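Local coordinates for ferulic acid decarboxylase 1 (Candida dubliniensis, PDB 4ZAD), which probably catalyses the reversible decarboxylation of ferulic, p-coumaric and cinnamic acids to the corresponding vinyl aromatics, using prenylated FMN and manganese, at residues V119-P122 and N123-P127; P127-K130 and H131-T134; V255-E258 and T259-L262; V393-F396 and L397-K401. One frame throughout, in Å; residues are numbered along the deposited sequence.

Contact 1 of 4, residues V119-P122 and N123-P127; sequences VLVP and NDQSP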
loop_
_atom_site.group_PDB
_atom_site.type_symbol
_atom_site.label_atom_id
_atom_site.label_comp_id
_atom_site.label_asym_id
_atom_site.label_seq_id
_atom_site.Cartn_x
_atom_site.Cartn_y
_atom_site.Cartn_z
ATOM N N VAL A 119 30.501 1.522 -32.283
ATOM C CA VAL A 119 31.375 1.324 -33.425
ATOM C C VAL A 119 30.515 1.261 -34.662
ATOM O O VAL A 119 29.554 0.527 -34.707
ATOM C CB VAL A 119 32.183 0.017 -33.346
ATOM C CG1 VAL A 119 31.278 -1.189 -33.399
ATOM C CG2 VAL A 119 33.192 -0.085 -34.518
ATOM N N LEU A 120 30.862 2.067 -35.655
ATOM C CA LEU A 120 30.239 2.008 -36.971
ATOM C C LEU A 120 30.535 0.681 -37.674
ATOM O O LEU A 120 31.635 0.172 -37.601
ATOM C CB LEU A 120 30.784 3.160 -37.818
ATOM C CG LEU A 120 30.241 3.322 -39.239
ATOM C CD1 LEU A 120 28.726 3.467 -39.181
ATOM C CD2 LEU A 120 30.965 4.554 -39.934
ATOM N N VAL A 121 29.549 0.130 -38.356
ATOM C CA VAL A 121 29.756 -1.031 -39.210
ATOM C C VAL A 121 28.987 -0.829 -40.526
ATOM O O VAL A 121 28.175 0.096 -40.641
ATOM C CB VAL A 121 29.248 -2.297 -38.529
ATOM C CG1 VAL A 121 29.740 -2.349 -37.096
ATOM C CG2 VAL A 121 27.709 -2.342 -38.599
ATOM N N PRO A 122 29.255 -1.683 -41.537
ATOM C CA PRO A 122 28.616 -1.449 -42.830
ATOM C C PRO A 122 27.169 -1.895 -42.844
ATOM O O PRO A 122 26.790 -2.757 -42.053
ATOM C CB PRO A 122 29.439 -2.284 -43.805
ATOM C CG PRO A 122 30.273 -3.212 -42.972
ATOM C CD PRO A 122 30.366 -2.657 -41.610
ATOM N N ASN A 123 26.397 -1.310 -43.769
ATOM C CA ASN A 123 24.954 -1.482 -43.854
ATOM C C ASN A 123 24.501 -2.939 -43.923
ATOM O O ASN A 123 23.386 -3.247 -43.487
ATOM C CB ASN A 123 24.391 -0.671 -45.030
ATOM C CG ASN A 123 24.355 0.842 -44.747
ATOM O OD1 ASN A 123 24.970 1.343 -43.804
ATOM N ND2 ASN A 123 23.619 1.575 -45.579
ATOM N N ASP A 124 25.353 -3.832 -44.436
ATOM C CA ASP A 124 24.993 -5.255 -44.514
ATOM C C ASP A 124 25.180 -6.039 -43.203
ATOM O O ASP A 124 24.800 -7.222 -43.113
ATOM C CB ASP A 124 25.649 -5.985 -45.713
ATOM C CG ASP A 124 27.178 -6.031 -45.652
ATOM O OD1 ASP A 124 27.746 -6.441 -44.607
ATOM O OD2 ASP A 124 27.800 -5.661 -46.676
ATOM N N GLN A 125 25.708 -5.401 -42.169
ATOM C CA GLN A 125 25.633 -6.029 -40.858
ATOM C C GLN A 125 24.337 -5.690 -40.079
ATOM O O GLN A 125 24.152 -6.165 -38.965
ATOM C CB GLN A 125 26.898 -5.738 -40.049
ATOM C CG GLN A 125 28.164 -6.413 -40.624
ATOM C CD GLN A 125 29.331 -6.356 -39.642
ATOM O OE1 GLN A 125 29.158 -6.600 -38.424
ATOM N NE2 GLN A 125 30.528 -6.000 -40.155
ATOM N N SER A 126 23.445 -4.897 -40.674
ATOM C CA SER A 126 22.186 -4.508 -40.048
ATOM C C SER A 126 21.005 -5.124 -40.782
ATOM O O SER A 126 20.785 -4.850 -41.957
ATOM C CB SER A 126 22.027 -2.976 -40.069
ATOM O OG SER A 126 20.706 -2.564 -39.710
ATOM N N PRO A 127 20.218 -5.941 -40.080
ATOM C CA PRO A 127 18.996 -6.477 -40.657
ATOM C C PRO A 127 17.979 -5.461 -41.177
ATOM O O PRO A 127 17.308 -5.742 -42.147
ATOM C CB PRO A 127 18.389 -7.273 -39.498
ATOM C CG PRO A 127 19.555 -7.702 -38.675
ATOM C CD PRO A 127 20.603 -6.639 -38.842
HETATM O O HOH W 1 26.925 2.162 -42.283
#

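Contact 2 of 4, residues P127-K130 and H131-T134; sequences PHKK and HHLT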
loop_
_atom_site.group_PDB
_atom_site.type_symbol
_atom_site.label_atom_id
_atom_site.label_comp_id
_atom_site.label_asym_id
_atom_site.label_seq_id
_atom_site.Cartn_x
_atom_site.Cartn_y
_atom_site.Cartn_z
ATOM N N PRO A 127 20.218 -5.941 -40.080
ATOM C CA PRO A 127 18.996 -6.477 -40.657
ATOM C C PRO A 127 17.979 -5.461 -41.177
ATOM O O PRO A 127 17.308 -5.742 -42.147
ATOM C CB PRO A 127 18.389 -7.273 -39.498
ATOM C CG PRO A 127 19.555 -7.702 -38.675
ATOM C CD PRO A 127 20.603 -6.639 -38.842
ATOM N N HIS A 128 17.830 -4.307 -40.531
ATOM C CA HIS A 128 16.785 -3.362 -40.923
ATOM C C HIS A 128 17.134 -2.639 -42.220
ATOM O O HIS A 128 16.259 -1.991 -42.837
ATOM C CB HIS A 128 16.411 -2.382 -39.797
ATOM C CG HIS A 128 17.469 -1.388 -39.466
ATOM N ND1 HIS A 128 17.718 -0.285 -40.244
ATOM C CD2 HIS A 128 18.326 -1.316 -38.419
ATOM C CE1 HIS A 128 18.700 0.416 -39.701
ATOM N NE2 HIS A 128 19.090 -0.191 -38.594
ATOM N N LYS A 129 18.391 -2.769 -42.660
ATOM C CA LYS A 129 18.772 -2.211 -43.956
ATOM C C LYS A 129 18.332 -3.077 -45.141
ATOM O O LYS A 129 18.599 -2.703 -46.268
ATOM C CB LYS A 129 20.271 -1.965 -44.036
ATOM C CG LYS A 129 20.806 -0.809 -43.201
ATOM C CD LYS A 129 20.034 0.489 -43.379
ATOM C CE LYS A 129 20.826 1.684 -42.904
ATOM N NZ LYS A 129 20.260 3.010 -43.267
ATOM N N LYS A 130 17.653 -4.203 -44.922
ATOM C CA LYS A 130 17.225 -5.020 -46.052
ATOM C C LYS A 130 16.091 -4.364 -46.919
ATOM O O LYS A 130 16.117 -4.476 -48.149
ATOM C CB LYS A 130 16.845 -6.433 -45.585
ATOM C CG LYS A 130 16.385 -7.389 -46.725
ATOM C CD LYS A 130 15.799 -8.703 -46.203
ATOM C CE LYS A 130 15.933 -9.841 -47.215
ATOM N NZ LYS A 130 15.609 -11.179 -46.600
ATOM N N HIS A 131 15.114 -3.709 -46.281
ATOM C CA HIS A 131 14.001 -3.055 -46.985
ATOM C C HIS A 131 13.895 -1.572 -46.666
ATOM O O HIS A 131 14.122 -1.142 -45.540
ATOM C CB HIS A 131 12.637 -3.681 -46.644
ATOM C CG HIS A 131 12.527 -5.141 -46.951
ATOM N ND1 HIS A 131 12.609 -6.112 -45.976
ATOM C CD2 HIS A 131 12.327 -5.797 -48.123
ATOM C CE1 HIS A 131 12.492 -7.303 -46.538
ATOM N NE2 HIS A 131 12.315 -7.140 -47.837
ATOM N N HIS A 132 13.466 -0.811 -47.676
ATOM C CA HIS A 132 13.376 0.652 -47.621
ATOM C C HIS A 132 12.045 1.156 -48.154
ATOM O O HIS A 132 11.494 0.574 -49.078
ATOM C CB HIS A 132 14.506 1.257 -48.442
ATOM C CG HIS A 132 15.852 1.054 -47.828
ATOM N ND1 HIS A 132 16.587 -0.095 -48.011
ATOM C CD2 HIS A 132 16.579 1.833 -46.997
ATOM C CE1 HIS A 132 17.722 -0.006 -47.339
ATOM N NE2 HIS A 132 17.749 1.163 -46.725
ATOM N N LEU A 133 11.543 2.230 -47.549
ATOM C CA LEU A 133 10.414 2.976 -48.060
ATOM C C LEU A 133 10.810 4.456 -48.159
ATOM O O LEU A 133 11.404 4.998 -47.209
ATOM C CB LEU A 133 9.213 2.830 -47.135
ATOM C CG LEU A 133 8.470 1.489 -47.051
ATOM C CD1 LEU A 133 7.594 1.461 -45.795
ATOM C CD2 LEU A 133 7.616 1.276 -48.279
ATOM N N THR A 134 10.506 5.097 -49.304
ATOM C CA THR A 134 10.746 6.527 -49.477
ATOM C C THR A 134 9.538 7.248 -48.943
ATOM O O THR A 134 8.511 6.624 -48.682
ATOM C CB THR A 134 10.889 6.937 -50.951
ATOM O OG1 THR A 134 9.636 6.708 -51.636
ATOM C CG2 THR A 134 12.053 6.191 -51.643
#

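Contact 3 of 4, residues V255-E258 and T259-L262; sequences VKCE and TNDL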
loop_
_atom_site.group_PDB
_atom_site.type_symbol
_atom_site.label_atom_id
_atom_site.label_comp_id
_atom_site.label_asym_id
_atom_site.label_seq_id
_atom_site.Cartn_x
_atom_site.Cartn_y
_atom_site.Cartn_z
ATOM N N VAL A 255 24.948 1.825 -37.559
ATOM C CA VAL A 255 25.017 2.152 -38.966
ATOM C C VAL A 255 24.443 3.546 -39.212
ATOM O O VAL A 255 23.598 4.039 -38.455
ATOM C CB VAL A 255 24.245 1.100 -39.784
ATOM C CG1 VAL A 255 24.912 -0.291 -39.622
ATOM C CG2 VAL A 255 22.762 1.084 -39.359
ATOM N N LYS A 256 24.918 4.183 -40.273
ATOM C CA LYS A 256 24.422 5.490 -40.675
ATOM C C LYS A 256 23.031 5.417 -41.309
ATOM O O LYS A 256 22.719 4.509 -42.068
ATOM C CB LYS A 256 25.407 6.118 -41.653
ATOM C CG LYS A 256 25.211 7.607 -41.909
ATOM C CD LYS A 256 26.019 8.066 -43.152
ATOM C CE LYS A 256 25.219 9.029 -44.112
ATOM N NZ LYS A 256 24.054 8.432 -44.781
ATOM N N CYS A 257 22.182 6.386 -41.009
ATOM C CA CYS A 257 20.885 6.459 -41.704
ATOM C C CYS A 257 21.030 6.553 -43.239
ATOM O O CYS A 257 22.094 6.907 -43.747
ATOM C CB CYS A 257 20.069 7.639 -41.181
ATOM S SG CYS A 257 19.460 7.394 -39.519
ATOM N N GLU A 258 19.952 6.263 -43.973
ATOM C CA GLU A 258 19.910 6.574 -45.407
ATOM C C GLU A 258 19.830 8.043 -45.773
ATOM O O GLU A 258 20.452 8.441 -46.752
ATOM C CB GLU A 258 18.768 5.877 -46.100
ATOM C CG GLU A 258 18.897 4.374 -46.141
ATOM C CD GLU A 258 20.216 3.833 -46.729
ATOM O OE1 GLU A 258 20.657 4.246 -47.847
ATOM O OE2 GLU A 258 20.778 2.944 -46.061
ATOM N N THR A 259 19.083 8.851 -45.027
ATOM C CA THR A 259 18.784 10.247 -45.443
ATOM C C THR A 259 19.217 11.340 -44.471
ATOM O O THR A 259 18.920 12.516 -44.718
ATOM C CB THR A 259 17.256 10.464 -45.631
ATOM O OG1 THR A 259 16.611 10.386 -44.347
ATOM C CG2 THR A 259 16.652 9.440 -46.619
ATOM N N ASN A 260 19.847 10.975 -43.348
ATOM C CA ASN A 260 20.642 11.937 -42.591
ATOM C C ASN A 260 21.903 11.250 -42.119
ATOM O O ASN A 260 22.095 10.094 -42.472
ATOM C CB ASN A 260 19.852 12.637 -41.469
ATOM C CG ASN A 260 19.217 11.677 -40.478
ATOM O OD1 ASN A 260 19.919 11.038 -39.668
ATOM N ND2 ASN A 260 17.867 11.601 -40.502
ATOM N N ASP A 261 22.778 11.970 -41.398
ATOM C CA ASP A 261 24.058 11.432 -40.904
ATOM C C ASP A 261 23.964 10.957 -39.445
ATOM O O ASP A 261 24.978 10.784 -38.782
ATOM C CB ASP A 261 25.198 12.475 -40.998
ATOM C CG ASP A 261 25.496 12.958 -42.448
ATOM O OD1 ASP A 261 25.251 12.225 -43.434
ATOM O OD2 ASP A 261 26.004 14.106 -42.576
ATOM N N LEU A 262 22.758 10.754 -38.929
ATOM C CA LEU A 262 22.629 10.119 -37.622
ATOM C C LEU A 262 22.997 8.627 -37.739
ATOM O O LEU A 262 22.818 7.990 -38.786
ATOM C CB LEU A 262 21.220 10.282 -37.042
ATOM C CG LEU A 262 20.642 11.697 -36.806
ATOM C CD1 LEU A 262 19.097 11.699 -36.496
ATOM C CD2 LEU A 262 21.385 12.401 -35.722
#

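Contact 4 of 4, residues V393-F396 and L397-K401; sequences VGDF and LFRSK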
loop_
_atom_site.group_PDB
_atom_site.type_symbol
_atom_site.label_atom_id
_atom_site.label_comp_id
_atom_site.label_asym_id
_atom_site.label_seq_id
_atom_site.Cartn_x
_atom_site.Cartn_y
_atom_site.Cartn_z
ATOM N N VAL A 393 18.168 16.902 1.761
ATOM C CA VAL A 393 17.736 15.937 0.778
ATOM C C VAL A 393 16.958 16.672 -0.321
ATOM O O VAL A 393 17.297 16.592 -1.477
ATOM C CB VAL A 393 16.878 14.758 1.416
ATOM C CG1 VAL A 393 16.095 13.928 0.319
ATOM C CG2 VAL A 393 17.754 13.839 2.279
ATOM N N GLY A 394 15.938 17.411 0.035
ATOM C CA GLY A 394 15.103 18.008 -0.988
ATOM C C GLY A 394 15.784 19.070 -1.834
ATOM O O GLY A 394 15.470 19.217 -3.014
ATOM N N ASP A 395 16.707 19.831 -1.252
ATOM C CA ASP A 395 17.427 20.811 -2.045
ATOM C C ASP A 395 18.197 20.025 -3.079
ATOM O O ASP A 395 18.221 20.374 -4.278
ATOM C CB ASP A 395 18.381 21.667 -1.203
ATOM C CG ASP A 395 17.684 22.875 -0.562
ATOM O OD1 ASP A 395 16.503 23.169 -0.910
ATOM O OD2 ASP A 395 18.329 23.540 0.305
ATOM N N PHE A 396 18.780 18.928 -2.623
ATOM C CA PHE A 396 19.596 18.144 -3.503
ATOM C C PHE A 396 18.826 17.464 -4.625
ATOM O O PHE A 396 19.234 17.537 -5.762
ATOM C CB PHE A 396 20.394 17.110 -2.755
ATOM C CG PHE A 396 21.341 16.363 -3.637
ATOM C CD1 PHE A 396 22.331 17.045 -4.347
ATOM C CD2 PHE A 396 21.237 14.980 -3.788
ATOM C CE1 PHE A 396 23.197 16.339 -5.203
ATOM C CE2 PHE A 396 22.093 14.298 -4.610
ATOM C CZ PHE A 396 23.074 14.974 -5.319
ATOM N N LEU A 397 17.749 16.782 -4.275
ATOM C CA LEU A 397 16.963 16.027 -5.209
ATOM C C LEU A 397 16.053 16.922 -6.075
ATOM O O LEU A 397 15.852 16.621 -7.246
ATOM C CB LEU A 397 16.140 14.971 -4.468
ATOM C CG LEU A 397 16.952 13.865 -3.772
ATOM C CD1 LEU A 397 16.006 12.804 -3.184
ATOM C CD2 LEU A 397 17.929 13.173 -4.704
ATOM N N PHE A 398 15.525 18.014 -5.524
ATOM C CA PHE A 398 14.598 18.840 -6.283
ATOM C C PHE A 398 15.247 20.016 -7.011
ATOM O O PHE A 398 14.716 20.466 -8.035
ATOM C CB PHE A 398 13.458 19.380 -5.406
ATOM C CG PHE A 398 12.581 18.319 -4.774
ATOM C CD1 PHE A 398 12.276 17.142 -5.435
ATOM C CD2 PHE A 398 12.031 18.533 -3.523
ATOM C CE1 PHE A 398 11.479 16.180 -4.836
ATOM C CE2 PHE A 398 11.214 17.591 -2.936
ATOM C CZ PHE A 398 10.957 16.403 -3.582
ATOM N N ARG A 399 16.375 20.514 -6.496
ATOM C CA ARG A 399 16.924 21.759 -7.007
ATOM C C ARG A 399 18.350 21.709 -7.515
ATOM O O ARG A 399 18.787 22.646 -8.204
ATOM C CB ARG A 399 16.848 22.832 -5.937
ATOM C CG ARG A 399 15.451 23.189 -5.447
ATOM C CD ARG A 399 15.502 24.525 -4.684
ATOM N NE ARG A 399 14.221 24.837 -4.058
ATOM C CZ ARG A 399 13.569 26.017 -4.080
ATOM N NH1 ARG A 399 14.062 27.116 -4.692
ATOM N NH2 ARG A 399 12.397 26.090 -3.433
ATOM N N SER A 400 19.106 20.665 -7.192
ATOM C CA SER A 400 20.496 20.674 -7.600
ATOM C C SER A 400 20.630 20.499 -9.108
ATOM O O SER A 400 19.766 19.898 -9.779
ATOM C CB SER A 400 21.304 19.614 -6.867
ATOM O OG SER A 400 21.029 18.313 -7.334
ATOM N N LYS A 401 21.743 21.012 -9.629
ATOM C CA LYS A 401 22.103 20.802 -11.033
ATOM C C LYS A 401 22.293 19.333 -11.347
ATOM O O LYS A 401 22.252 18.930 -12.516
ATOM C CB LYS A 401 23.355 21.613 -11.414
ATOM C CG LYS A 401 24.678 21.210 -10.752
ATOM C CD LYS A 401 25.911 21.644 -11.660
ATOM C CE LYS A 401 27.226 22.024 -10.876
ATOM N NZ LYS A 401 27.736 21.014 -9.838
#

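Contact 1 of 4, residues V119-P122 and N123-P127
Val121 and Gln125 meet across a tight turn, where Val121 CG2 rests 3.8 Å from Gln125 CB and the two side chains cross at about a right angle. This and the backbone bond are the close part. Gln125 CG lies anti to its own carbonyl carbon (chi1 -67°), and from there the chain runs out extended beside the proline ring, bringing the amide nitrogen NE2 to 3.6 Å from Pro122 CD. That approach is van der Waals only, since a ring carbon offers the amide nothing to bond. The backbone closes the turn: Gln125 N donates to Pro122 O at 2.9 Å, a nearly straight bond whose donor stands 37° out of the carbonyl plane. Val121 and Ser126 pack on Val255 of strand 253-256, and Ser126 OG is hydrogen-bonded to Ala266 O.

The other side is looser and wetter. A water joins the Asn123 amide to the backbone, donating to Asn123 OD1 at 2.6 Å and to Val121 O at 2.9 Å. Asp124 OD1 comes no nearer than 4.4 Å to Pro122 CG. A short 3-10 turn, 123-125, led in by a proline, thus carries the chain off strand 119-120, outermost within this chain of a three-stranded mixed sheet.

Contact 2 of 4, residues P127-K130 and H131-T134
Lys130 lays its aliphatic chain over one face of the His131 ring. The contact is a CH-pi interaction: Lys130 CG lies 4.1 Å from the ring centroid and 18° off the ring normal, displaced toward the rim, while CD approaches CE1 of His131 at 3.6 Å. The two side chains run side by side and point the same way. With CG anti to the backbone N (chi1 -180°) and every later torsion extended, Lys130 travels past the imidazole and carries its NZ to a salt bridge with Asp314. His132, for its part, swings its ring back so that CE1 sits 3.0 Å from Lys129 O, an oblique approach; Lys129 CD and His132 NE2 are 4.1 Å apart.

The backbone here passes from the 3-10 turn 127-129, where Lys130 N bonds Pro127 O at 3.2 Å, through Lys130 into strand 131-134, which pairs antiparallel with strand 300-312 in the large sheet of the Rift-related domain. Strand 300-312 also meets both histidines: His131 bonds Tyr312 through the backbone and meets its ring, and His132 meets the ring of His309. Farther back in the turn, buried His128 is held at both ring nitrogens, by Ser311 OG and Pro265 O.

Contact 3 of 4, residues V255-E258 and T259-L262
Cys257 N and Leu262 O form the backbone bond that closes this turn, 2.8 Å long with an N-H...O angle of 167° and the donor almost in line with the carbonyl. The same oxygen takes a CA-H...O contact from Lys256 CA at 3.5 Å.

A second set of bonds involves side chains. Asn260 OD1 accepts from Leu262 N at 2.9 Å, in the carbonyl plane and on a lone pair, so that an Asx turn shapes the return path. Lys256 leaves with CG anti to its backbone N (chi1 -166°), then bends at its last two torsions and curls over the turn; NZ donates to Cys257 O at 2.7 Å and makes a weak 3.5 Å bond to Asn260 O. Opposite charges probably add a looser attraction: Asp261 runs beside Lys256, OD1 standing 4.2 Å from NZ, beyond salt-bridge range.

Apolar contact is slight, Cys257 SG touching Leu262 CB at 4.2 Å.

The whole turn links strand 253-256 to strand 263-265, antiparallel neighbours in the three-stranded sheet. Strand 270-277 lies against it through Glu273, which accepts from Glu258 N and is hydrogen-bonded to Thr259 OG1, while His309 of strand 300-312 touches Glu258 and Thr259.

Contact 4 of 4, residues V393-F396 and L397-K401
This is a helix C-terminus, the last turns of helix 386-399 in the C-terminal domain, where a serine hydroxyl joins the backbone bonds. Val393 and Leu397 lie side by side on its buried flank, CG1 to CD1 3.7 Å, beside a straight backbone bond from Leu397 N to Val393 O (2.8 Å, 167°). One residue on, Phe398 N bonds Gly394 O at 2.8 Å, and the Phe398 ring passes obliquely by that carbonyl.

The helix widens to a pi-type turn at 397-399, though Arg399 N still bonds Asp395 O, from 39° above the carbonyl plane. Phe396 O is gripped mainly by a side chain: Ser400 OG donates to it in the carbonyl plane at 2.5 Å, whereas the bond from Ser400 N is weak. The serine hydroxyl, also hydrogen-bonded to Cys403 N, sits between backbone N and carbonyl carbon (chi1 74°), which turns it back to the helix end and beside Phe396 CD1. On the outer side, Asp395 OD1 and Arg399 NE are 4.2 Å apart, probably only a weak attraction of charges, as no N-H points at the oxygen.

Val393, Leu397 and Phe398 pack on Ile413 of strand 412-417, Phe398 also reaches Val472 of strand 470-475, and Phe396 and Leu397 face helix 334-347.

In the fold
Contacts 1, 2 and 3 form one patch of the Rift-related domain, their centres about 12 Å from one another. Contacts 1 and 2 are consecutive and share Pro127; contact 3 comes later in the chain and starts on strand 253-256, the neighbour of 119-120. Lys129 ties contact 2 to contact 3, its NZ 2.8 Å from Glu258 OE2 in a salt bridge. Leu262 brings contact 3 toward the active site, its side chain about 8 Å from that of Trp175, which binds prenylated FMN, and about 14 Å from the manganese. Contact 4 stands apart in the C-terminal domain, its centre about 39 Å from that of contact 3, with Ser400 about 9 Å from cofactor-binding Lys405, side chain to side chain.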